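PDB 6H5L: similar to hydroxylamine oxidoreductase from Kuenenia stuttgartiensis, which probably works as a multi-heme oxidoreductase of the hydroxylamine oxidoreductase family, in a large heme-rich reductase complex of an anammox bacterium. Local coordinates for residues A[436-446]-A[457-466]; A[368-376]-A[488-496]. All coordinates share one frame; numbering follows the deposited sequence.

Contact 1. Residues A[436-446]-A[457-466]. With HEC (heme c), chain F.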
loop_
_atom_site.group_PDB
_atom_site.type_symbol
_atom_site.label_atom_id
_atom_site.label_comp_id
_atom_site.label_asym_id
_atom_site.label_seq_id
_atom_site.Cartn_x
_atom_site.Cartn_y
_atom_site.Cartn_z
ATOM N N VAL A 436 -28.150 -56.795 -31.154
ATOM C CA VAL A 436 -26.959 -56.159 -31.702
ATOM C C VAL A 436 -27.244 -54.698 -32.012
ATOM O O VAL A 436 -28.293 -54.363 -32.572
ATOM C CB VAL A 436 -26.473 -56.892 -32.970
ATOM C CG1 VAL A 436 -25.287 -56.167 -33.585
ATOM C CG2 VAL A 436 -26.119 -58.334 -32.652
ATOM N N GLY A 437 -26.316 -53.824 -31.635
ATOM C CA GLY A 437 -26.392 -52.404 -32.017
ATOM C C GLY A 437 -26.951 -51.421 -31.014
ATOM O O GLY A 437 -27.296 -51.810 -29.924
ATOM N N PRO A 438 -27.169 -50.158 -31.425
ATOM C CA PRO A 438 -27.598 -49.094 -30.563
ATOM C C PRO A 438 -28.755 -49.319 -29.589
ATOM O O PRO A 438 -29.793 -49.775 -29.888
ATOM C CB PRO A 438 -27.944 -47.937 -31.499
ATOM C CG PRO A 438 -27.747 -48.483 -32.856
ATOM C CD PRO A 438 -26.743 -49.584 -32.662
ATOM N N ILE A 439 -28.404 -48.884 -28.401
ATOM C CA ILE A 439 -29.025 -48.863 -27.059
ATOM C C ILE A 439 -29.091 -50.249 -26.442
ATOM O O ILE A 439 -28.255 -50.489 -25.618
ATOM C CB ILE A 439 -30.350 -48.101 -26.960
ATOM C CG1 ILE A 439 -30.406 -46.890 -27.888
ATOM C CG2 ILE A 439 -30.557 -47.709 -25.511
ATOM C CD1 ILE A 439 -29.258 -45.953 -27.716
ATOM N N LEU A 440 -29.923 -51.160 -26.944
ATOM C CA LEU A 440 -30.066 -52.369 -26.135
ATOM C C LEU A 440 -29.047 -53.458 -26.452
ATOM O O LEU A 440 -29.001 -54.459 -25.727
ATOM C CB LEU A 440 -31.482 -52.927 -26.266
ATOM C CG LEU A 440 -32.529 -52.048 -25.575
ATOM C CD1 LEU A 440 -33.859 -52.773 -25.435
ATOM C CD2 LEU A 440 -32.024 -51.570 -24.218
ATOM N N GLY A 441 -28.228 -53.298 -27.485
ATOM C CA GLY A 441 -27.194 -54.278 -27.755
ATOM C C GLY A 441 -25.893 -54.056 -27.023
ATOM O O GLY A 441 -24.943 -54.822 -27.210
ATOM N N VAL A 442 -25.820 -53.024 -26.176
ATOM C CA VAL A 442 -24.559 -52.631 -25.550
ATOM C C VAL A 442 -24.243 -53.424 -24.293
ATOM O O VAL A 442 -23.224 -53.153 -23.646
ATOM C CB VAL A 442 -24.603 -51.119 -25.241
ATOM C CG1 VAL A 442 -25.368 -50.850 -23.944
ATOM C CG2 VAL A 442 -23.204 -50.517 -25.209
ATOM N N TYR A 443 -25.077 -54.405 -23.930
ATOM C CA TYR A 443 -24.893 -55.109 -22.662
ATOM C C TYR A 443 -23.507 -55.734 -22.557
ATOM O O TYR A 443 -22.915 -55.764 -21.472
ATOM C CB TYR A 443 -25.974 -56.175 -22.490
ATOM C CG TYR A 443 -25.892 -57.299 -23.497
ATOM C CD1 TYR A 443 -26.490 -57.183 -24.743
ATOM C CD2 TYR A 443 -25.218 -58.475 -23.198
ATOM C CE1 TYR A 443 -26.418 -58.207 -25.666
ATOM C CE2 TYR A 443 -25.140 -59.503 -24.114
ATOM C CZ TYR A 443 -25.741 -59.366 -25.347
ATOM O OH TYR A 443 -25.666 -60.389 -26.264
ATOM N N GLY A 444 -22.974 -56.240 -23.672
ATOM C CA GLY A 444 -21.655 -56.850 -23.663
ATOM C C GLY A 444 -20.540 -55.894 -23.299
ATOM O O GLY A 444 -19.467 -56.338 -22.874
ATOM N N MET A 445 -20.769 -54.589 -23.461
ATOM C CA MET A 445 -19.817 -53.592 -22.987
ATOM C C MET A 445 -19.635 -53.669 -21.477
ATOM O O MET A 445 -18.560 -53.343 -20.961
ATOM C CB MET A 445 -20.300 -52.195 -23.379
ATOM C CG MET A 445 -19.224 -51.231 -23.816
ATOM S SD MET A 445 -18.873 -51.386 -25.575
ATOM C CE MET A 445 -17.614 -50.131 -25.762
ATOM N N PHE A 446 -20.670 -54.106 -20.760
ATOM C CA PHE A 446 -20.735 -54.025 -19.307
ATOM C C PHE A 446 -20.512 -55.365 -18.622
ATOM O O PHE A 446 -19.869 -55.417 -17.568
ATOM C CB PHE A 446 -22.097 -53.465 -18.871
ATOM C CG PHE A 446 -22.410 -52.092 -19.422
ATOM C CD1 PHE A 446 -22.713 -51.913 -20.762
ATOM C CD2 PHE A 446 -22.430 -50.988 -18.588
ATOM C CE1 PHE A 446 -23.001 -50.659 -21.263
ATOM C CE2 PHE A 446 -22.719 -49.731 -19.082
ATOM C CZ PHE A 446 -23.008 -49.567 -20.421
ATOM N N GLU A 457 -19.075 -59.194 -31.599
ATOM C CA GLU A 457 -20.139 -58.319 -31.113
ATOM C C GLU A 457 -19.582 -57.182 -30.263
ATOM O O GLU A 457 -20.063 -56.044 -30.342
ATOM C CB GLU A 457 -21.166 -59.133 -30.325
ATOM C CG GLU A 457 -22.145 -59.899 -31.195
ATOM C CD GLU A 457 -23.000 -60.857 -30.395
ATOM O OE1 GLU A 457 -22.442 -61.828 -29.842
ATOM O OE2 GLU A 457 -24.226 -60.633 -30.308
ATOM N N ASN A 458 -18.563 -57.466 -29.451
ATOM C CA ASN A 458 -17.934 -56.425 -28.651
ATOM C C ASN A 458 -16.962 -55.575 -29.454
ATOM O O ASN A 458 -16.702 -54.431 -29.071
ATOM C CB ASN A 458 -17.212 -57.046 -27.458
ATOM C CG ASN A 458 -18.045 -57.004 -26.188
ATOM O OD1 ASN A 458 -19.241 -56.716 -26.232
ATOM N ND2 ASN A 458 -17.417 -57.285 -25.051
ATOM N N MET A 459 -16.418 -56.100 -30.552
ATOM C CA MET A 459 -15.681 -55.246 -31.476
ATOM C C MET A 459 -16.585 -54.150 -32.018
ATOM O O MET A 459 -16.227 -52.967 -31.999
ATOM C CB MET A 459 -15.107 -56.069 -32.629
ATOM C CG MET A 459 -14.109 -57.134 -32.234
ATOM S SD MET A 459 -13.626 -58.164 -33.638
ATOM C CE MET A 459 -12.588 -59.376 -32.824
ATOM N N TYR A 460 -17.765 -54.531 -32.513
ATOM C CA TYR A 460 -18.721 -53.541 -32.992
ATOM C C TYR A 460 -19.191 -52.635 -31.861
ATOM O O TYR A 460 -19.366 -51.427 -32.056
ATOM C CB TYR A 460 -19.911 -54.233 -33.655
ATOM C CG TYR A 460 -21.026 -53.284 -34.025
ATOM C CD1 TYR A 460 -20.781 -52.174 -34.821
ATOM C CD2 TYR A 460 -22.325 -53.499 -33.583
ATOM C CE1 TYR A 460 -21.797 -51.300 -35.161
ATOM C CE2 TYR A 460 -23.346 -52.633 -33.920
ATOM C CZ TYR A 460 -23.076 -51.534 -34.709
ATOM O OH TYR A 460 -24.090 -50.668 -35.049
ATOM N N ASN A 461 -19.401 -53.204 -30.671
ATOM C CA ASN A 461 -19.804 -52.398 -29.523
ATOM C C ASN A 461 -18.789 -51.296 -29.241
ATOM O O ASN A 461 -19.158 -50.144 -28.994
ATOM C CB ASN A 461 -19.989 -53.288 -28.294
ATOM C CG ASN A 461 -21.311 -54.026 -28.302
ATOM O OD1 ASN A 461 -22.255 -53.623 -28.981
ATOM N ND2 ASN A 461 -21.390 -55.109 -27.537
ATOM N N ARG A 462 -17.498 -51.633 -29.278
ATOM C CA ARG A 462 -16.474 -50.611 -29.091
ATOM C C ARG A 462 -16.462 -49.611 -30.240
ATOM O O ARG A 462 -16.049 -48.460 -30.053
ATOM C CB ARG A 462 -15.101 -51.260 -28.930
ATOM C CG ARG A 462 -14.871 -51.897 -27.565
ATOM C CD ARG A 462 -13.452 -52.424 -27.424
ATOM N NE ARG A 462 -13.192 -53.538 -28.327
ATOM C CZ ARG A 462 -13.466 -54.806 -28.042
ATOM N NH1 ARG A 462 -14.011 -55.121 -26.874
ATOM N NH2 ARG A 462 -13.196 -55.761 -28.922
ATOM N N LEU A 463 -16.908 -50.025 -31.428
ATOM C CA LEU A 463 -16.950 -49.104 -32.559
ATOM C C LEU A 463 -17.989 -48.011 -32.339
ATOM O O LEU A 463 -17.690 -46.819 -32.487
ATOM C CB LEU A 463 -17.233 -49.875 -33.852
ATOM C CG LEU A 463 -17.018 -49.179 -35.201
ATOM C CD1 LEU A 463 -16.770 -50.208 -36.290
ATOM C CD2 LEU A 463 -18.199 -48.297 -35.583
ATOM N N TRP A 464 -19.217 -48.391 -31.981
ATOM C CA TRP A 464 -20.303 -47.422 -31.907
ATOM C C TRP A 464 -20.506 -46.828 -30.518
ATOM O O TRP A 464 -21.125 -45.765 -30.406
ATOM C CB TRP A 464 -21.617 -48.052 -32.393
ATOM C CG TRP A 464 -22.210 -49.083 -31.475
ATOM C CD1 TRP A 464 -22.026 -50.434 -31.531
ATOM C CD2 TRP A 464 -23.105 -48.847 -30.383
ATOM N NE1 TRP A 464 -22.738 -51.051 -30.531
ATOM C CE2 TRP A 464 -23.409 -50.098 -29.813
ATOM C CE3 TRP A 464 -23.673 -47.697 -29.825
ATOM C CZ2 TRP A 464 -24.253 -50.232 -28.713
ATOM C CZ3 TRP A 464 -24.513 -47.832 -28.735
ATOM C CH2 TRP A 464 -24.797 -49.090 -28.192
ATOM N N PHE A 465 -19.998 -47.467 -29.461
ATOM C CA PHE A 465 -20.183 -46.949 -28.112
ATOM C C PHE A 465 -18.923 -46.343 -27.509
ATOM O O PHE A 465 -19.023 -45.646 -26.494
ATOM C CB PHE A 465 -20.712 -48.052 -27.180
ATOM C CG PHE A 465 -21.291 -47.530 -25.894
ATOM C CD1 PHE A 465 -22.541 -46.931 -25.876
ATOM C CD2 PHE A 465 -20.587 -47.636 -24.706
ATOM C CE1 PHE A 465 -23.077 -46.447 -24.698
ATOM C CE2 PHE A 465 -21.119 -47.154 -23.523
ATOM C CZ PHE A 465 -22.367 -46.559 -23.519
ATOM N N TRP A 466 -17.748 -46.589 -28.085
ATOM C CA TRP A 466 -16.517 -45.972 -27.606
ATOM C C TRP A 466 -15.923 -45.013 -28.628
ATOM O O TRP A 466 -15.779 -43.819 -28.354
ATOM C CB TRP A 466 -15.480 -47.047 -27.251
ATOM C CG TRP A 466 -15.460 -47.453 -25.819
ATOM C CD1 TRP A 466 -16.379 -47.140 -24.862
ATOM C CD2 TRP A 466 -14.461 -48.249 -25.175
ATOM N NE1 TRP A 466 -16.017 -47.701 -23.660
ATOM C CE2 TRP A 466 -14.842 -48.387 -23.826
ATOM C CE3 TRP A 466 -13.280 -48.863 -25.608
ATOM C CZ2 TRP A 466 -14.084 -49.109 -22.906
ATOM C CZ3 TRP A 466 -12.530 -49.581 -24.693
ATOM C CH2 TRP A 466 -12.934 -49.698 -23.358
HETATM FE FE HEC F . -23.905 -44.140 -17.467
HETATM C CHA HEC F . -25.168 -42.702 -20.265
HETATM C CHB HEC F . -26.060 -46.670 -17.610
HETATM C CHC HEC F . -21.810 -46.053 -15.398
HETATM C CHD HEC F . -22.039 -41.411 -16.734
HETATM N NA HEC F . -25.365 -44.588 -18.708
HETATM C C1A HEC F . -25.733 -43.891 -19.842
HETATM C C2A HEC F . -26.800 -44.645 -20.483
HETATM C C3A HEC F . -27.041 -45.733 -19.745
HETATM C C4A HEC F . -26.144 -45.724 -18.609
HETATM C CMA HEC F . -28.098 -46.818 -20.050
HETATM C CAA HEC F . -27.548 -44.276 -21.785
HETATM C CBA HEC F . -28.251 -42.933 -21.631
HETATM C CGA HEC F . -29.640 -43.155 -21.098
HETATM O O1A HEC F . -29.981 -42.509 -20.077
HETATM O O2A HEC F . -30.397 -43.978 -21.677
HETATM N NB HEC F . -23.952 -46.015 -16.580
HETATM C C1B HEC F . -24.903 -46.949 -16.916
HETATM C C2B HEC F . -24.469 -48.245 -16.434
HETATM C C3B HEC F . -23.275 -48.076 -15.812
HETATM C C4B HEC F . -22.942 -46.663 -15.902
HETATM C CMB HEC F . -25.331 -49.510 -16.660
HETATM C CAB HEC F . -22.316 -49.072 -15.095
HETATM C CBB HEC F . -22.921 -50.410 -14.610
HETATM N NC HEC F . -22.246 -43.797 -16.241
HETATM C C1C HEC F . -21.489 -44.721 -15.545
HETATM C C2C HEC F . -20.265 -44.071 -15.106
HETATM C C3C HEC F . -20.382 -42.760 -15.382
HETATM C C4C HEC F . -21.595 -42.581 -16.158
HETATM C CMC HEC F . -19.220 -44.726 -14.171
HETATM C CAC HEC F . -19.377 -41.628 -15.047
HETATM C CBC HEC F . -18.012 -41.868 -15.727
HETATM N ND HEC F . -23.636 -42.325 -18.378
HETATM C C1D HEC F . -22.819 -41.322 -17.869
HETATM C C2D HEC F . -22.919 -40.164 -18.729
HETATM C C3D HEC F . -23.905 -40.565 -19.842
HETATM C C4D HEC F . -24.292 -41.924 -19.537
HETATM C CMD HEC F . -22.183 -38.820 -18.536
HETATM C CAD HEC F . -24.394 -39.726 -21.044
HETATM C CBD HEC F . -23.217 -39.145 -21.822
HETATM C CGD HEC F . -23.747 -38.334 -22.972
HETATM O O1D HEC F . -24.969 -38.431 -23.245
HETATM O O2D HEC F . -22.952 -37.601 -23.615
HETATM O O HOH W 1 -23.915 -54.799 -30.618
HETATM O O HOH W 2 -22.431 -44.681 -18.877
#
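M445 drops its side chain among N461, R462, F465 and W466, a knob into a hole of helix 455-476. Its CE lies over the face of the W466 indole, 3.4 Å from the centroid of the five-membered ring, and SD runs alongside N461 CB at 3.5 Å. Three residues earlier, V442 CG2 sits over the F465 ring, 3.8 Å from its centroid, while V442 CB touches CZ2 and CH2 of W464. P438 CA covers one face of that indole, 3.9 Å from the centroid of its six-membered ring. With chi1 at 71°, W464 CG lies between its own backbone N and carbonyl carbon, and the ring is turned back so that NE1 donates to N461 OD1 at 3.0 Å, on a lone pair. N461 ND2 in turn donates to N458 OD1, and N458 ND2 reaches G444 O at 3.1 Å from above the carbonyl plane. A water donates to N461 OD1 and accepts from G437 N, tying the loop to the same chain of hydrogen bonds. Beyond, M493 of a second subunit packs on M445. F446, next to M445, belongs to a heme c pocket, with CE2 3.5 Å from heme atom C2B; the loop-on-helix packing thus adjoins that site.

Contact 2. Residues A[368-376]-A[488-496]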
loop_
_atom_site.group_PDB
_atom_site.type_symbol
_atom_site.label_atom_id
_atom_site.label_comp_id
_atom_site.label_asym_id
_atom_site.label_seq_id
_atom_site.Cartn_x
_atom_site.Cartn_y
_atom_site.Cartn_z
ATOM N N GLN A 368 -21.745 -33.548 -40.409
ATOM C CA GLN A 368 -21.196 -34.408 -41.452
ATOM C C GLN A 368 -20.358 -35.532 -40.860
ATOM O O GLN A 368 -20.409 -36.670 -41.343
ATOM C CB GLN A 368 -20.370 -33.583 -42.435
ATOM C CG GLN A 368 -21.198 -32.648 -43.296
ATOM C CD GLN A 368 -22.282 -33.379 -44.066
ATOM O OE1 GLN A 368 -23.424 -32.925 -44.135
ATOM N NE2 GLN A 368 -21.927 -34.518 -44.653
ATOM N N PHE A 369 -19.578 -35.235 -39.819
ATOM C CA PHE A 369 -18.813 -36.285 -39.154
ATOM C C PHE A 369 -19.735 -37.342 -38.562
ATOM O O PHE A 369 -19.444 -38.541 -38.633
ATOM C CB PHE A 369 -17.920 -35.684 -38.068
ATOM C CG PHE A 369 -17.201 -36.710 -37.236
ATOM C CD1 PHE A 369 -15.972 -37.212 -37.638
ATOM C CD2 PHE A 369 -17.754 -37.176 -36.052
ATOM C CE1 PHE A 369 -15.310 -38.158 -36.876
ATOM C CE2 PHE A 369 -17.099 -38.122 -35.291
ATOM C CZ PHE A 369 -15.875 -38.612 -35.701
ATOM N N MET A 370 -20.852 -36.915 -37.972
ATOM C CA MET A 370 -21.767 -37.867 -37.349
ATOM C C MET A 370 -22.508 -38.693 -38.393
ATOM O O MET A 370 -22.787 -39.878 -38.170
ATOM C CB MET A 370 -22.747 -37.127 -36.443
ATOM C CG MET A 370 -22.091 -36.537 -35.216
ATOM S SD MET A 370 -21.224 -37.812 -34.287
ATOM C CE MET A 370 -22.594 -38.620 -33.463
ATOM N N PHE A 371 -22.840 -38.088 -39.535
ATOM C CA PHE A 371 -23.505 -38.837 -40.598
ATOM C C PHE A 371 -22.604 -39.944 -41.132
ATOM O O PHE A 371 -23.044 -41.084 -41.318
ATOM C CB PHE A 371 -23.927 -37.888 -41.722
ATOM C CG PHE A 371 -25.122 -37.043 -41.385
ATOM C CD1 PHE A 371 -26.178 -37.571 -40.662
ATOM C CD2 PHE A 371 -25.187 -35.719 -41.787
ATOM C CE1 PHE A 371 -27.280 -36.795 -40.349
ATOM C CE2 PHE A 371 -26.286 -34.938 -41.475
ATOM C CZ PHE A 371 -27.333 -35.477 -40.756
ATOM N N GLN A 372 -21.330 -39.627 -41.379
ATOM C CA GLN A 372 -20.414 -40.640 -41.893
ATOM C C GLN A 372 -20.014 -41.634 -40.809
ATOM O O GLN A 372 -19.737 -42.799 -41.113
ATOM C CB GLN A 372 -19.180 -39.972 -42.507
ATOM C CG GLN A 372 -18.294 -39.213 -41.529
ATOM C CD GLN A 372 -17.238 -40.096 -40.894
ATOM O OE1 GLN A 372 -16.608 -40.913 -41.567
ATOM N NE2 GLN A 372 -17.042 -39.942 -39.590
ATOM N N ALA A 373 -19.985 -41.201 -39.546
ATOM C CA ALA A 373 -19.653 -42.122 -38.464
ATOM C C ALA A 373 -20.783 -43.115 -38.219
ATOM O O ALA A 373 -20.535 -44.317 -38.051
ATOM C CB ALA A 373 -19.327 -41.345 -37.189
ATOM N N HIS A 374 -22.033 -42.635 -38.198
ATOM C CA HIS A 374 -23.166 -43.551 -38.102
ATOM C C HIS A 374 -23.262 -44.462 -39.315
ATOM O O HIS A 374 -23.678 -45.617 -39.182
ATOM C CB HIS A 374 -24.467 -42.766 -37.923
ATOM C CG HIS A 374 -24.843 -42.537 -36.491
ATOM N ND1 HIS A 374 -24.695 -41.320 -35.864
ATOM C CD2 HIS A 374 -25.356 -43.376 -35.564
ATOM C CE1 HIS A 374 -25.103 -41.418 -34.612
ATOM N NE2 HIS A 374 -25.509 -42.657 -34.404
ATOM N N THR A 375 -22.897 -43.959 -40.495
ATOM C CA THR A 375 -22.828 -44.814 -41.674
ATOM C C THR A 375 -21.776 -45.900 -41.496
ATOM O O THR A 375 -22.014 -47.067 -41.828
ATOM C CB THR A 375 -22.526 -43.975 -42.922
ATOM O OG1 THR A 375 -23.640 -43.112 -43.201
ATOM C CG2 THR A 375 -22.260 -44.868 -44.130
ATOM N N LEU A 376 -20.605 -45.531 -40.969
ATOM C CA LEU A 376 -19.548 -46.512 -40.743
ATOM C C LEU A 376 -19.983 -47.571 -39.739
ATOM O O LEU A 376 -19.672 -48.758 -39.899
ATOM C CB LEU A 376 -18.278 -45.808 -40.265
ATOM C CG LEU A 376 -17.021 -46.663 -40.088
ATOM C CD1 LEU A 376 -16.595 -47.273 -41.413
ATOM C CD2 LEU A 376 -15.890 -45.841 -39.488
ATOM N N GLN A 488 -12.330 -41.524 -35.339
ATOM C CA GLN A 488 -12.402 -42.143 -36.660
ATOM C C GLN A 488 -11.378 -43.262 -36.824
ATOM O O GLN A 488 -11.725 -44.375 -37.236
ATOM C CB GLN A 488 -12.205 -41.076 -37.738
ATOM C CG GLN A 488 -12.472 -41.558 -39.155
ATOM C CD GLN A 488 -13.952 -41.668 -39.467
ATOM O OE1 GLN A 488 -14.799 -41.363 -38.629
ATOM N NE2 GLN A 488 -14.270 -42.101 -40.682
ATOM N N ALA A 489 -10.106 -42.980 -36.534
ATOM C CA ALA A 489 -9.065 -43.979 -36.772
ATOM C C ALA A 489 -9.290 -45.267 -35.984
ATOM O O ALA A 489 -9.153 -46.353 -36.575
ATOM C CB ALA A 489 -7.685 -43.371 -36.493
ATOM N N PRO A 490 -9.622 -45.240 -34.687
ATOM C CA PRO A 490 -9.979 -46.503 -34.017
ATOM C C PRO A 490 -11.237 -47.144 -34.572
ATOM O O PRO A 490 -11.334 -48.378 -34.586
ATOM C CB PRO A 490 -10.159 -46.084 -32.552
ATOM C CG PRO A 490 -9.349 -44.854 -32.412
ATOM C CD PRO A 490 -9.491 -44.138 -33.716
ATOM N N MET A 491 -12.210 -46.344 -35.020
ATOM C CA MET A 491 -13.394 -46.908 -35.660
ATOM C C MET A 491 -13.018 -47.716 -36.893
ATOM O O MET A 491 -13.557 -48.806 -37.118
ATOM C CB MET A 491 -14.379 -45.800 -36.032
ATOM C CG MET A 491 -15.455 -45.549 -34.994
ATOM S SD MET A 491 -16.822 -44.574 -35.647
ATOM C CE MET A 491 -15.995 -43.032 -36.021
ATOM N N MET A 492 -12.099 -47.194 -37.707
ATOM C CA MET A 492 -11.616 -47.947 -38.858
ATOM C C MET A 492 -10.882 -49.208 -38.427
ATOM O O MET A 492 -10.909 -50.216 -39.141
ATOM C CB MET A 492 -10.706 -47.069 -39.715
ATOM C CG MET A 492 -11.425 -45.945 -40.434
ATOM S SD MET A 492 -12.657 -46.547 -41.606
ATOM C CE MET A 492 -13.160 -45.018 -42.390
ATOM N N MET A 493 -10.221 -49.170 -37.267
ATOM C CA MET A 493 -9.444 -50.324 -36.823
ATOM C C MET A 493 -10.341 -51.456 -36.347
ATOM O O MET A 493 -10.015 -52.632 -36.540
ATOM C CB MET A 493 -8.465 -49.915 -35.725
ATOM C CG MET A 493 -7.146 -49.441 -36.267
ATOM S SD MET A 493 -6.210 -48.487 -35.075
ATOM C CE MET A 493 -4.755 -48.165 -36.044
ATOM N N GLU A 494 -11.457 -51.127 -35.694
ATOM C CA GLU A 494 -12.412 -52.170 -35.340
ATOM C C GLU A 494 -13.056 -52.768 -36.585
ATOM O O GLU A 494 -13.330 -53.973 -36.628
ATOM C CB GLU A 494 -13.469 -51.621 -34.383
ATOM C CG GLU A 494 -12.922 -51.236 -33.010
ATOM C CD GLU A 494 -12.670 -52.434 -32.103
ATOM O OE1 GLU A 494 -12.610 -52.239 -30.870
ATOM O OE2 GLU A 494 -12.536 -53.568 -32.608
ATOM N N MET A 495 -13.285 -51.950 -37.614
ATOM C CA MET A 495 -13.774 -52.481 -38.882
ATOM C C MET A 495 -12.785 -53.476 -39.474
ATOM O O MET A 495 -13.187 -54.466 -40.096
ATOM C CB MET A 495 -14.042 -51.338 -39.863
ATOM C CG MET A 495 -14.607 -51.786 -41.206
ATOM S SD MET A 495 -16.299 -52.394 -41.100
ATOM C CE MET A 495 -17.201 -50.853 -40.981
ATOM N N THR A 496 -11.485 -53.231 -39.288
ATOM C CA THR A 496 -10.473 -54.195 -39.712
ATOM C C THR A 496 -10.627 -55.512 -38.962
ATOM O O THR A 496 -10.608 -56.591 -39.565
ATOM C CB THR A 496 -9.074 -53.620 -39.496
ATOM O OG1 THR A 496 -8.955 -52.372 -40.186
ATOM C CG2 THR A 496 -8.015 -54.582 -40.015
#
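Q372 and Q488 face each other through their amides and exchange two hydrogen bonds, each serving as donor and acceptor. Q372 NE2 gives a fairly straight bond to Q488 OE1 at 2.8 Å, arriving above the carbonyl plane, whereas Q488 NE2 meets Q372 OE1 at 2.8 Å in the carbonyl plane, on a lone pair, by a more bent bond. The two amide planes stand 44° apart, so the pair is twisted rather than flat. Q372 chi1 of 65° folds the chain back over its own helix, where NE2 also donates to F369 O at 2.9 Å and lies above one face of the F369 ring. A leucine in place of Q372 would probably leave both polar atoms of the buried Q488 amide without these mates and free that amide to turn. Next to the amides, L376 is a knob among Q488, M491, M492 and M495: CD2 touches M491 CB at 3.8 Å and M492 SD at 3.9 Å, and CD1 meets M495 CE at 3.7 Å. A373 CB takes the methyl of M491 at 3.9 Å. F446 of a third subunit packs on M492. The segment axes run nearly parallel, 15° apart and 11.3 Å at closest approach, a wide spacing bridged by long side chains. Helices 356-389 and 480-513, both touched by helix 455-476, form a helical bundle that meets another copy of the protein.

Overall arrangement
Both contacts are buried, and helices 455-476 and 480-513, which follow each other in the chain, connect them. Contact 1 sets a loop and a short helical turn on the first; contact 2 sets helix 356-389 beside the second. Their centres lie about 14 Å apart, and a salt bridge from R462 NE to E494 OE1, 2.9 Å long, joins the two directly, with L463 packing on M491. The chemistry differs: contact 1 is rich in aromatic rings and asparagines and reaches a heme, while contact 2 relies on methionines, a leucine and one glutamine pair. Each also meets a different neighbouring copy of the protein.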